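Local atomic coordinates of putative alpha-galactosidase/melibiase (Bacteroides fragilis, PDB entry 4OGZ), a protein that probably hydrolyses terminal, non-reducing alpha-D-galactose residues from alpha-D-galactosides, as a glycoside hydrolase of family 27. Residues T340-Q345 with P464-V469; H347-C352 with K378-I383; H400-V405 with A416-I421. One frame throughout, in Å; residues are numbered along the deposited sequence. Where two conformers were deposited one is given.

Contact 1 (T340-Q345 with P464-V469)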
loop_
_atom_site.group_PDB
_atom_site.type_symbol
_atom_site.label_atom_id
_atom_site.label_comp_id
_atom_site.label_asym_id
_atom_site.label_seq_id
_atom_site.Cartn_x
_atom_site.Cartn_y
_atom_site.Cartn_z
ATOM N N THR A 340 -18.876 -2.405 10.644
ATOM C CA THR A 340 -19.279 -3.802 10.369
ATOM C C THR A 340 -18.221 -4.496 9.501
ATOM O O THR A 340 -17.380 -3.826 8.887
ATOM C CB THR A 340 -20.637 -3.902 9.642
ATOM O OG1 THR A 340 -20.510 -3.446 8.277
ATOM C CG2 THR A 340 -21.656 -3.059 10.319
ATOM N N ASN A 341 -18.264 -5.822 9.412
ATOM C CA ASN A 341 -17.339 -6.533 8.520
ATOM C C ASN A 341 -17.672 -6.278 7.061
ATOM O O ASN A 341 -16.794 -6.257 6.199
ATOM C CB ASN A 341 -17.334 -8.031 8.783
ATOM C CG ASN A 341 -16.495 -8.388 9.985
ATOM O OD1 ASN A 341 -15.286 -8.120 10.023
ATOM N ND2 ASN A 341 -17.131 -8.984 10.984
ATOM N N GLU A 342 -18.946 -6.073 6.806
ATOM C CA GLU A 342 -19.394 -5.668 5.503
ATOM C C GLU A 342 -18.688 -4.371 5.082
ATOM O O GLU A 342 -18.145 -4.246 3.977
ATOM C CB GLU A 342 -20.907 -5.475 5.568
ATOM C CG GLU A 342 -21.635 -5.638 4.263
ATOM C CD GLU A 342 -21.461 -7.014 3.681
ATOM O OE1 GLU A 342 -22.219 -7.926 4.071
ATOM O OE2 GLU A 342 -20.571 -7.164 2.820
ATOM N N GLN A 343 -18.721 -3.400 5.976
ATOM C CA GLN A 343 -18.113 -2.099 5.762
ATOM C C GLN A 343 -16.604 -2.184 5.651
ATOM O O GLN A 343 -16.028 -1.582 4.718
ATOM C CB GLN A 343 -18.513 -1.144 6.878
ATOM C CG GLN A 343 -19.968 -0.692 6.780
ATOM C CD GLN A 343 -20.478 -0.030 8.060
ATOM O OE1 GLN A 343 -19.835 -0.078 9.106
ATOM N NE2 GLN A 343 -21.603 0.624 7.962
ATOM N N TYR A 344 -15.960 -2.992 6.491
ATOM C CA TYR A 344 -14.502 -3.208 6.325
ATOM C C TYR A 344 -14.135 -3.800 4.938
ATOM O O TYR A 344 -13.142 -3.423 4.297
ATOM C CB TYR A 344 -13.928 -4.108 7.440
ATOM C CG TYR A 344 -13.782 -3.438 8.792
ATOM C CD1 TYR A 344 -13.169 -2.190 8.910
ATOM C CD2 TYR A 344 -14.257 -4.053 9.962
ATOM C CE1 TYR A 344 -13.023 -1.568 10.137
ATOM C CE2 TYR A 344 -14.122 -3.433 11.200
ATOM C CZ TYR A 344 -13.497 -2.191 11.271
ATOM O OH TYR A 344 -13.334 -1.528 12.460
ATOM N N GLN A 345 -14.942 -4.745 4.480
ATOM C CA GLN A 345 -14.685 -5.374 3.203
ATOM C C GLN A 345 -14.878 -4.408 2.045
ATOM O O GLN A 345 -14.079 -4.407 1.118
ATOM C CB GLN A 345 -15.594 -6.579 3.034
ATOM C CG GLN A 345 -15.482 -7.152 1.633
ATOM C CD GLN A 345 -15.675 -8.637 1.614
ATOM O OE1 GLN A 345 -14.702 -9.395 1.547
ATOM N NE2 GLN A 345 -16.945 -9.076 1.663
ATOM N N PRO A 464 -26.933 -3.547 3.258
ATOM C CA PRO A 464 -26.347 -2.339 3.791
ATOM C C PRO A 464 -24.827 -2.408 3.851
ATOM O O PRO A 464 -24.288 -3.364 4.395
ATOM C CB PRO A 464 -26.921 -2.279 5.210
ATOM C CG PRO A 464 -28.252 -2.894 5.053
ATOM C CD PRO A 464 -28.046 -4.029 4.094
ATOM N N GLY A 465 -24.151 -1.417 3.276
ATOM C CA GLY A 465 -22.713 -1.306 3.418
ATOM C C GLY A 465 -21.917 -2.273 2.560
ATOM O O GLY A 465 -20.663 -2.276 2.638
ATOM N N GLU A 466 -22.619 -3.059 1.726
ATOM C CA GLU A 466 -21.998 -4.142 0.997
ATOM C C GLU A 466 -21.422 -3.593 -0.310
ATOM O O GLU A 466 -21.978 -2.678 -0.935
ATOM C CB GLU A 466 -22.979 -5.276 0.690
ATOM C CG GLU A 466 -22.340 -6.472 -0.023
ATOM C CD GLU A 466 -23.299 -7.611 -0.360
ATOM O OE1 GLU A 466 -24.536 -7.514 -0.136
ATOM O OE2 GLU A 466 -22.798 -8.619 -0.884
ATOM N N CYS A 467 -20.288 -4.147 -0.692
ATOM C CA CYS A 467 -19.738 -3.907 -1.990
ATOM C C CYS A 467 -19.671 -5.247 -2.671
ATOM O O CYS A 467 -19.317 -6.218 -2.044
ATOM C CB CYS A 467 -18.345 -3.293 -1.879
ATOM S SG CYS A 467 -17.681 -2.759 -3.490
ATOM N N LYS A 468 -20.041 -5.320 -3.948
ATOM C CA LYS A 468 -19.766 -6.495 -4.738
ATOM C C LYS A 468 -18.774 -6.086 -5.825
ATOM O O LYS A 468 -18.869 -4.973 -6.382
ATOM C CB LYS A 468 -21.056 -7.084 -5.320
ATOM C CG LYS A 468 -21.856 -7.900 -4.309
ATOM C CD LYS A 468 -23.063 -8.600 -4.938
ATOM C CE LYS A 468 -23.511 -9.852 -4.200
ATOM N NZ LYS A 468 -24.462 -9.519 -3.103
ATOM N N VAL A 469 -17.797 -6.954 -6.086
ATOM C CA VAL A 469 -16.766 -6.685 -7.092
ATOM C C VAL A 469 -16.775 -7.806 -8.119
ATOM O O VAL A 469 -16.715 -9.004 -7.763
ATOM C CB VAL A 469 -15.359 -6.561 -6.470
ATOM C CG1 VAL A 469 -14.307 -6.340 -7.544
ATOM C CG2 VAL A 469 -15.308 -5.413 -5.472
HETATM O O HOH W 1 -22.908 -3.103 7.296
HETATM O O HOH W 2 -18.793 -5.502 1.066
#
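E342, in the first turn of helix 341-353, lies against the backbone and side chain of E466, just ahead of strand 467-472. Methylenes pack against polar atoms as well as carbon. E342 CG sits 3.5 Å from P464 O, and the chain then bends at chi2 (61°), turning the carboxylate across E466, where OE2 comes within 3.4 Å of E466 CG and CD rests on E466 CB and CG. The two side chains pass at a slant, their carboxylate planes 33° apart. G465 lets the loop come close: its positive phi of 77° suits glycine, and lacking a side chain it brings its O within 3.5 Å of E342 O.

Two waters make polar links. Water 1 is 2.6 Å from T340 OG1 and donates to P464 O, joining the helix cap to the loop. Water 2 accepts from C467 N at 2.7 Å and probably donates to E342 OE2, though other acceptors compete for its protons. S346 OG can reach both E342 O and G465 O, its single proton shared or alternating between them.

The helix start is closed by a capping box. T340 OG1 receives Q343 N at 2.9 Å, while Q343 OE1 receives T340 N from above its amide plane; threonine and glutamine suit these places because each side chain offers an acceptor to a backbone N-H there.

The like-charged carboxylates of E342 and E466 stand 4.6 Å apart (OE2 to OE2). E466 OE2 forms a salt bridge with K468 NZ, and E466 OE1 accepts from A463 N. These partners probably offset much of the repulsion, so barrel domain and C-terminal sandwich meet here through a water-bridged polar seam at the surface, with methylene packing beside it.

Contact 2 (H347-C352 with K378-I383)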
loop_
_atom_site.group_PDB
_atom_site.type_symbol
_atom_site.label_atom_id
_atom_site.label_comp_id
_atom_site.label_asym_id
_atom_site.label_seq_id
_atom_site.Cartn_x
_atom_site.Cartn_y
_atom_site.Cartn_z
ATOM N N HIS A 347 -14.519 -1.206 2.374
ATOM C CA HIS A 347 -13.304 -0.374 2.508
ATOM C C HIS A 347 -12.075 -0.952 1.766
ATOM O O HIS A 347 -11.455 -0.274 0.928
ATOM C CB HIS A 347 -13.093 -0.163 4.012
ATOM C CG HIS A 347 -11.769 0.403 4.402
ATOM N ND1 HIS A 347 -11.160 1.430 3.719
ATOM C CD2 HIS A 347 -10.988 0.142 5.468
ATOM C CE1 HIS A 347 -10.039 1.750 4.333
ATOM N NE2 HIS A 347 -9.909 0.975 5.391
ATOM N N PHE A 348 -11.754 -2.218 2.002
ATOM C CA PHE A 348 -10.608 -2.841 1.375
ATOM C C PHE A 348 -10.762 -2.951 -0.159
ATOM O O PHE A 348 -9.843 -2.674 -0.877
ATOM C CB PHE A 348 -10.387 -4.222 1.970
ATOM C CG PHE A 348 -9.149 -4.920 1.480
ATOM C CD1 PHE A 348 -7.898 -4.433 1.808
ATOM C CD2 PHE A 348 -9.241 -6.069 0.734
ATOM C CE1 PHE A 348 -6.735 -5.051 1.371
ATOM C CE2 PHE A 348 -8.084 -6.710 0.300
ATOM C CZ PHE A 348 -6.835 -6.204 0.630
ATOM N N ALA A 349 -11.930 -3.404 -0.594
ATOM C CA ALA A 349 -12.304 -3.547 -1.966
ATOM C C ALA A 349 -12.160 -2.237 -2.730
ATOM O O ALA A 349 -11.538 -2.222 -3.794
ATOM C CB ALA A 349 -13.720 -4.070 -2.067
ATOM N N LEU A 350 -12.663 -1.146 -2.151
ATOM C CA LEU A 350 -12.538 0.179 -2.769
ATOM C C LEU A 350 -11.086 0.677 -2.792
ATOM O O LEU A 350 -10.626 1.193 -3.839
ATOM C CB LEU A 350 -13.484 1.200 -2.090
ATOM C CG LEU A 350 -14.797 1.395 -2.859
ATOM C CD1 LEU A 350 -14.536 2.081 -4.200
ATOM C CD2 LEU A 350 -15.533 0.081 -3.098
ATOM N N TRP A 351 -10.335 0.461 -1.716
ATOM C CA TRP A 351 -8.900 0.793 -1.717
ATOM C C TRP A 351 -8.191 0.003 -2.832
ATOM O O TRP A 351 -7.303 0.523 -3.485
ATOM C CB TRP A 351 -8.242 0.525 -0.373
ATOM C CG TRP A 351 -8.181 1.698 0.594
ATOM C CD1 TRP A 351 -7.086 2.103 1.287
ATOM C CD2 TRP A 351 -9.256 2.596 0.994
ATOM N NE1 TRP A 351 -7.395 3.176 2.085
ATOM C CE2 TRP A 351 -8.703 3.521 1.896
ATOM C CE3 TRP A 351 -10.596 2.746 0.622
ATOM C CZ2 TRP A 351 -9.447 4.543 2.478
ATOM C CZ3 TRP A 351 -11.344 3.767 1.206
ATOM C CH2 TRP A 351 -10.755 4.655 2.126
ATOM N N CYS A 352 -8.597 -1.250 -3.047
ATOM C CA CYS A 352 -8.021 -2.042 -4.122
ATOM C C CYS A 352 -8.383 -1.460 -5.464
ATOM O O CYS A 352 -7.510 -1.305 -6.317
ATOM C CB CYS A 352 -8.479 -3.505 -4.067
ATOM S SG CYS A 352 -7.660 -4.437 -2.772
ATOM N N LYS A 378 -6.785 -12.556 -2.434
ATOM C CA LYS A 378 -5.784 -12.522 -3.504
ATOM C C LYS A 378 -6.285 -11.821 -4.756
ATOM O O LYS A 378 -5.478 -11.240 -5.526
ATOM C CB LYS A 378 -5.425 -13.975 -3.802
ATOM C CG LYS A 378 -4.650 -14.274 -5.060
ATOM C CD LYS A 378 -4.673 -15.792 -5.280
ATOM C CE LYS A 378 -3.511 -16.282 -6.125
ATOM N NZ LYS A 378 -2.819 -17.458 -5.520
ATOM N N ASP A 379 -7.596 -11.908 -5.001
ATOM C CA ASP A 379 -8.186 -11.410 -6.235
ATOM C C ASP A 379 -8.362 -9.907 -6.179
ATOM O O ASP A 379 -8.041 -9.209 -7.136
ATOM C CB ASP A 379 -9.538 -12.079 -6.520
ATOM C CG ASP A 379 -9.419 -13.581 -6.800
ATOM O OD1 ASP A 379 -8.381 -14.012 -7.336
ATOM O OD2 ASP A 379 -10.379 -14.330 -6.460
ATOM N N LEU A 380 -8.797 -9.398 -5.035
ATOM C CA LEU A 380 -8.836 -7.951 -4.825
ATOM C C LEU A 380 -7.447 -7.315 -4.886
ATOM O O LEU A 380 -7.269 -6.265 -5.530
ATOM C CB LEU A 380 -9.490 -7.563 -3.502
ATOM C CG LEU A 380 -10.985 -7.795 -3.474
ATOM C CD1 LEU A 380 -11.485 -7.677 -2.019
ATOM C CD2 LEU A 380 -11.705 -6.828 -4.401
ATOM N N ILE A 381 -6.485 -7.982 -4.270
ATOM C CA ILE A 381 -5.119 -7.527 -4.273
ATOM C C ILE A 381 -4.596 -7.504 -5.710
ATOM O O ILE A 381 -3.909 -6.564 -6.105
ATOM C CB ILE A 381 -4.253 -8.428 -3.383
ATOM C CG1 ILE A 381 -4.559 -8.136 -1.918
ATOM C CG2 ILE A 381 -2.744 -8.237 -3.672
ATOM C CD1 ILE A 381 -4.004 -9.157 -0.967
ATOM N N ALA A 382 -4.927 -8.542 -6.471
ATOM C CA ALA A 382 -4.549 -8.635 -7.873
ATOM C C ALA A 382 -5.098 -7.456 -8.681
ATOM O O ALA A 382 -4.422 -6.923 -9.530
ATOM C CB ALA A 382 -5.046 -9.930 -8.458
ATOM N N ILE A 383 -6.307 -7.013 -8.350
ATOM C CA ILE A 383 -6.876 -5.821 -8.945
ATOM C C ILE A 383 -6.000 -4.612 -8.593
ATOM O O ILE A 383 -5.538 -3.878 -9.482
ATOM C CB ILE A 383 -8.342 -5.610 -8.479
ATOM C CG1 ILE A 383 -9.205 -6.685 -9.096
ATOM C CG2 ILE A 383 -8.860 -4.248 -8.894
ATOM C CD1 ILE A 383 -10.620 -6.737 -8.583
#
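L380 is the main bump between two helices of the TIM-barrel family region, 341-353 and 378-384, whose short segments run at 31° with axes 8.8 Å apart. Its side chain enters the hollow bordered by F348, A349 and C352; C352 stands three and four residues on from A349 and F348, so all three lie on one side of their helix. The fork of leucine divides the work: CD1 meets the ring at F348 CD2, 3.9 Å away, while CD2 lies 4.1 Å from A349 CB. Alanine suits that spot because its small methyl leaves room for the branch. V469 of strand 467-472 also packs on both A349 and L380.

F348 starts out pointing along the flank of its helix, but with CG anti to its backbone nitrogen (chi1 -175°) the ring swings across to the neighbouring helix. I381 CG1 reaches the rim of this ring at CZ, near its plane, and L358 of barrel strand 358-360 packs on F348 as well. The long, flat side chain suits a place from which it must reach the next helix.

C352 faces the second helix where the backbones come nearest, its CA 6.0 Å from that of L380. Cysteine is compact enough for this narrow place: its SG sits 3.8 Å above the plane of the F348 ring, towards the rim, and 3.7 Å from L380 CB.

Contact 3 (H400-V405 with A416-I421)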
loop_
_atom_site.group_PDB
_atom_site.type_symbol
_atom_site.label_atom_id
_atom_site.label_comp_id
_atom_site.label_asym_id
_atom_site.label_seq_id
_atom_site.Cartn_x
_atom_site.Cartn_y
_atom_site.Cartn_z
ATOM N N HIS A 400 -27.879 6.408 -3.694
ATOM C CA HIS A 400 -27.653 5.371 -2.696
ATOM C C HIS A 400 -26.497 4.425 -2.984
ATOM O O HIS A 400 -26.149 3.606 -2.138
ATOM C CB HIS A 400 -28.920 4.543 -2.577
ATOM C CG HIS A 400 -30.095 5.333 -2.126
ATOM N ND1 HIS A 400 -31.388 5.001 -2.466
ATOM C CD2 HIS A 400 -30.171 6.465 -1.383
ATOM C CE1 HIS A 400 -32.211 5.898 -1.951
ATOM N NE2 HIS A 400 -31.494 6.798 -1.296
ATOM N N TYR A 401 -25.914 4.502 -4.174
ATOM C CA TYR A 401 -24.899 3.555 -4.531
ATOM C C TYR A 401 -23.972 4.179 -5.508
ATOM O O TYR A 401 -24.290 5.179 -6.124
ATOM C CB TYR A 401 -25.536 2.282 -5.164
ATOM C CG TYR A 401 -26.200 2.517 -6.503
ATOM C CD1 TYR A 401 -25.446 2.551 -7.658
ATOM C CD2 TYR A 401 -27.575 2.740 -6.605
ATOM C CE1 TYR A 401 -26.013 2.808 -8.875
ATOM C CE2 TYR A 401 -28.168 2.986 -7.842
ATOM C CZ TYR A 401 -27.378 3.023 -8.969
ATOM O OH TYR A 401 -27.916 3.253 -10.219
ATOM N N ASP A 402 -22.851 3.518 -5.676
ATOM C CA ASP A 402 -21.857 3.843 -6.660
ATOM C C ASP A 402 -21.633 2.665 -7.574
ATOM O O ASP A 402 -21.792 1.512 -7.191
ATOM C CB ASP A 402 -20.500 4.060 -6.022
ATOM C CG ASP A 402 -20.416 5.266 -5.140
ATOM O OD1 ASP A 402 -21.290 6.154 -5.169
ATOM O OD2 ASP A 402 -19.405 5.335 -4.403
ATOM N N VAL A 403 -21.184 2.970 -8.782
ATOM C CA VAL A 403 -20.597 1.985 -9.624
ATOM C C VAL A 403 -19.212 2.506 -10.002
ATOM O O VAL A 403 -19.096 3.604 -10.514
ATOM C CB VAL A 403 -21.463 1.724 -10.858
ATOM C CG1 VAL A 403 -20.760 0.741 -11.774
ATOM C CG2 VAL A 403 -22.834 1.189 -10.442
ATOM N N TRP A 404 -18.172 1.723 -9.693
ATOM C CA TRP A 404 -16.788 2.078 -9.962
ATOM C C TRP A 404 -16.235 1.121 -11.011
ATOM O O TRP A 404 -16.619 -0.038 -11.025
ATOM C CB TRP A 404 -15.925 1.996 -8.727
ATOM C CG TRP A 404 -16.205 2.984 -7.611
ATOM C CD1 TRP A 404 -17.257 2.975 -6.754
ATOM C CD2 TRP A 404 -15.355 4.072 -7.187
ATOM N NE1 TRP A 404 -17.136 4.011 -5.843
ATOM C CE2 TRP A 404 -15.989 4.708 -6.105
ATOM C CE3 TRP A 404 -14.145 4.600 -7.660
ATOM C CZ2 TRP A 404 -15.423 5.821 -5.438
ATOM C CZ3 TRP A 404 -13.595 5.698 -7.026
ATOM C CH2 TRP A 404 -14.228 6.290 -5.901
ATOM N N VAL A 405 -15.358 1.624 -11.889
ATOM C CA VAL A 405 -14.786 0.803 -12.983
ATOM C C VAL A 405 -13.251 0.989 -13.196
ATOM O O VAL A 405 -12.703 2.089 -13.262
ATOM C CB VAL A 405 -15.562 1.011 -14.288
ATOM C CG1 VAL A 405 -15.760 2.481 -14.560
ATOM C CG2 VAL A 405 -14.867 0.307 -15.465
ATOM N N ALA A 416 -17.131 -2.391 -9.403
ATOM C CA ALA A 416 -17.540 -2.450 -8.037
ATOM C C ALA A 416 -18.843 -1.706 -7.884
ATOM O O ALA A 416 -18.961 -0.553 -8.279
ATOM C CB ALA A 416 -16.438 -1.879 -7.099
ATOM N N CYS A 417 -19.808 -2.386 -7.262
ATOM C CA CYS A 417 -21.081 -1.829 -6.925
ATOM C C CYS A 417 -21.112 -1.681 -5.427
ATOM O O CYS A 417 -21.057 -2.692 -4.687
ATOM C CB CYS A 417 -22.188 -2.788 -7.359
ATOM S SG CYS A 417 -22.249 -3.080 -9.150
ATOM N N LEU A 418 -21.243 -0.450 -4.952
ATOM C CA LEU A 418 -21.197 -0.161 -3.495
ATOM C C LEU A 418 -22.476 0.429 -3.008
ATOM O O LEU A 418 -23.011 1.344 -3.650
ATOM C CB LEU A 418 -20.088 0.835 -3.238
ATOM C CG LEU A 418 -19.832 1.395 -1.843
ATOM C CD1 LEU A 418 -19.327 0.292 -0.941
ATOM C CD2 LEU A 418 -18.837 2.525 -1.931
ATOM N N ASN A 419 -22.946 -0.060 -1.852
ATOM C CA ASN A 419 -24.114 0.478 -1.183
ATOM C C ASN A 419 -23.629 1.432 -0.143
ATOM O O ASN A 419 -22.914 1.056 0.785
ATOM C CB ASN A 419 -24.926 -0.633 -0.545
ATOM C CG ASN A 419 -26.164 -0.144 0.176
ATOM O OD1 ASN A 419 -26.338 1.048 0.419
ATOM N ND2 ASN A 419 -27.036 -1.084 0.548
ATOM N N ARG A 420 -24.014 2.683 -0.287
ATOM C CA ARG A 420 -23.532 3.698 0.626
ATOM C C ARG A 420 -24.496 3.904 1.784
ATOM O O ARG A 420 -24.129 4.572 2.742
ATOM C CB ARG A 420 -23.314 5.032 -0.097
ATOM C CG ARG A 420 -21.905 5.196 -0.654
ATOM C CD ARG A 420 -21.680 6.578 -1.244
ATOM N NE ARG A 420 -22.306 6.628 -2.557
ATOM C CZ ARG A 420 -23.402 7.290 -2.882
ATOM N NH1 ARG A 420 -24.066 8.024 -2.017
ATOM N NH2 ARG A 420 -23.836 7.213 -4.118
ATOM N N ILE A 421 -25.704 3.344 1.714
ATOM C CA ILE A 421 -26.732 3.632 2.745
ATOM C C ILE A 421 -26.941 2.454 3.697
ATOM O O ILE A 421 -26.329 1.402 3.552
ATOM C CB ILE A 421 -28.090 4.066 2.127
ATOM C CG1 ILE A 421 -28.724 2.943 1.303
ATOM C CG2 ILE A 421 -27.917 5.314 1.280
ATOM C CD1 ILE A 421 -30.182 3.173 0.974
#
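D402 OD1 is gripped by two nitrogens of R420, NE at 2.8 Å and NH2 at 3.0 Å, approaching from the same face of the carboxylate. This side-on salt bridge lets one oxygen take both bonds, leaving OD2 to accept from W404 NE1, two residues along the strand on the same face. The guanidinium is turned 33° from the carboxylate. R420 bends at chi3 (-78°) to bring it there, and its NH2 also donates to A398 O and, weakly, to Y401 O. Arginine suits the strand end because it can serve several acceptors at once, and aspartate's short carboxylate reaches both R420 and W404 NE1.

In the backbone, D402 with L418 and W404 with A416 are hydrogen-bonded pairs, alternating with the non-hydrogen-bonded pairs Y401-N419 and V403-C417. R420 N extends the pattern to H400 O at 3.0 Å.

Where the strands end, I421 CD1 lies over the H400 ring, 4.0 Å from its centroid, a CH-pi contact. N419 OD1 accepts from I421 N, making an Asx turn. W404 and A416 face M353 of helix 341-353; the whole is an antiparallel beta hairpin of the C-terminal beta sandwich.

How the contacts relate
The three contacts follow the junction between the barrel and the C-terminal beta sandwich. Along the chain, contacts 2 and 3 come in series, both nested inside the long loop closed by contact 1. Helix 341-353 serves contacts 1 and 2, whose centres lie about 12 Å apart; strand 467-472 of contact 1 neighbours strand 413-419 of contact 3, with centres about 10 Å apart. Contacts 2 and 3, about 15 Å apart, meet where L350 packs on W404 and L418. C467 and V469 touch L350, A349, L380 and I383, so apolar side chains pack between helices and sheet at the domain junction.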